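Local coordinates for alcohol dehydrogenase, zinc-containing (Thermotoga maritima, PDB 1VJ0), which probably acts as a zinc-dependent alcohol dehydrogenase of the medium-chain family, binding one zinc at its presumed active site and a second in a four-cysteine site, at residues A18-L23 with P72-H77. Residues are numbered along the deposited sequence; the frame is centred on the assembly and turned at random.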
# COMPACT_ATOMS: atom_id res chain seq x y z
N ALA A 18 -43.73 16.08 -15.60
CA ALA A 18 -42.31 16.30 -15.85
C ALA A 18 -42.09 16.55 -17.35
O ALA A 18 -42.98 16.31 -18.18
CB ALA A 18 -41.53 15.10 -15.38
N HIS A 19 -40.90 17.04 -17.67
CA HIS A 19 -40.49 17.25 -19.04
C HIS A 19 -38.99 17.02 -19.19
O HIS A 19 -38.23 17.08 -18.20
CB HIS A 19 -40.88 18.63 -19.54
CG HIS A 19 -40.18 19.75 -18.83
ND1 HIS A 19 -40.68 20.32 -17.69
CD2 HIS A 19 -39.03 20.41 -19.11
CE1 HIS A 19 -39.89 21.30 -17.30
NE2 HIS A 19 -38.86 21.37 -18.13
N ALA A 20 -38.58 16.73 -20.43
CA ALA A 20 -37.18 16.46 -20.70
C ALA A 20 -36.85 16.71 -22.16
O ALA A 20 -37.73 16.89 -23.01
CB ALA A 20 -36.86 15.00 -20.27
N MET A 21 -35.56 16.76 -22.42
CA MET A 21 -35.02 16.90 -23.75
C MET A 21 -34.45 15.55 -24.15
O MET A 21 -33.48 15.09 -23.57
CB MET A 21 -33.95 17.98 -23.78
CG MET A 21 -34.51 19.35 -23.46
SD MET A 21 -35.75 19.97 -24.63
CE MET A 21 -34.70 20.34 -26.02
N VAL A 22 -35.11 14.94 -25.13
CA VAL A 22 -34.89 13.57 -25.54
C VAL A 22 -34.05 13.52 -26.83
O VAL A 22 -34.35 14.22 -27.77
CB VAL A 22 -36.24 12.89 -25.71
CG1 VAL A 22 -36.10 11.42 -26.17
CG2 VAL A 22 -37.03 13.01 -24.38
N LEU A 23 -33.04 12.67 -26.83
CA LEU A 23 -32.34 12.26 -28.04
C LEU A 23 -33.10 11.09 -28.65
O LEU A 23 -33.18 10.01 -28.04
CB LEU A 23 -30.94 11.78 -27.68
CG LEU A 23 -30.02 11.36 -28.84
CD1 LEU A 23 -29.69 12.58 -29.74
CD2 LEU A 23 -28.79 10.82 -28.28
N PRO A 72 -34.62 5.72 -27.75
CA PRO A 72 -34.31 7.10 -27.33
C PRO A 72 -33.74 7.12 -25.95
O PRO A 72 -33.84 6.12 -25.25
CB PRO A 72 -35.69 7.76 -27.32
CG PRO A 72 -36.62 6.65 -26.97
CD PRO A 72 -36.07 5.50 -27.79
N ILE A 73 -33.16 8.26 -25.57
CA ILE A 73 -32.52 8.43 -24.27
C ILE A 73 -32.63 9.88 -23.84
O ILE A 73 -32.53 10.78 -24.69
CB ILE A 73 -31.03 7.96 -24.30
CG1 ILE A 73 -30.37 8.08 -22.93
CG2 ILE A 73 -30.19 8.76 -25.34
CD1 ILE A 73 -29.01 7.46 -22.85
N ILE A 74 -32.80 10.08 -22.53
CA ILE A 74 -32.54 11.35 -21.89
C ILE A 74 -31.08 11.41 -21.37
O ILE A 74 -30.68 10.73 -20.42
CB ILE A 74 -33.56 11.63 -20.76
CG1 ILE A 74 -35.01 11.66 -21.30
CG2 ILE A 74 -33.21 12.93 -20.07
CD1 ILE A 74 -36.10 11.42 -20.26
N LEU A 75 -30.28 12.26 -22.01
CA LEU A 75 -28.89 12.40 -21.66
C LEU A 75 -28.78 13.12 -20.34
O LEU A 75 -29.81 13.58 -19.78
CB LEU A 75 -28.12 13.14 -22.75
CG LEU A 75 -28.02 12.47 -24.11
CD1 LEU A 75 -27.52 13.48 -25.12
CD2 LEU A 75 -27.13 11.27 -24.06
N GLY A 76 -27.54 13.24 -19.87
CA GLY A 76 -27.21 14.00 -18.67
C GLY A 76 -26.89 13.04 -17.55
O GLY A 76 -27.79 12.42 -17.00
N HIS A 77 -25.62 12.91 -17.21
CA HIS A 77 -25.18 12.00 -16.14
C HIS A 77 -24.55 12.75 -14.95
O HIS A 77 -23.96 12.13 -14.04
CB HIS A 77 -24.21 10.97 -16.73
CG HIS A 77 -23.04 11.56 -17.43
ND1 HIS A 77 -23.04 11.84 -18.78
CD2 HIS A 77 -21.81 11.91 -16.96
CE1 HIS A 77 -21.87 12.36 -19.12
NE2 HIS A 77 -21.11 12.42 -18.03
O HOH W 1 -31.19 13.83 -24.19
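Leu23 and Ile73 pair through their backbones as a single antiparallel bridge of the hydrogen-bonded kind: Leu23 N donates to Ile73 O at 2.9 Å, and Ile73 N returns a bond to Leu23 O at 3.0 Å. The end-to-end directions of 20-23 and 72-75 differ by 114°, and the direct pairing is confined to this one bridge. Packing is tight around Ile74. With CG1 anti to the carbonyl carbon (chi1 -60°), its ethyl arm reaches the strand, where CD1 meets Ala20 CB at 3.7 Å and CG1 meets Val22 CG2 at 3.9 Å. Val22 spreads its two methyls over two partners; CG1 lies beside CB of Pro72, whose preceding peptide bond is cis, both side chains pointing the same way. Leu23 belongs to this close packing too, its CD2 3.9 Å from Ile73 CG2. Cut back to an alanine, Ile74 would probably lose the ethyl arm that meets Ala20 CB and Val22 CG2, opening a gap between strand and loop. Contact is looser toward Leu75, whose CD1 is only grazed by Leu23 CD2 at 4.3 Å. Between Met21 and Leu75 the backbones stand apart and a water bridges them, donating to Met21 O at 2.7 Å and accepting from Leu75 N at 2.8 Å; its bond to Ile73 O is weak. Pro72, partly exposed, marks the less buried margin. Within the GroES-like part of this zinc-containing dehydrogenase, the contact ties strand 16-22, paired with strand 31-37, to the loop that delivers His77, which binds zinc with Cys55, Glu78 and Cys178. Helix 56-62 packs on both segments, Phe62 against Leu23 and Met61 against Leu75.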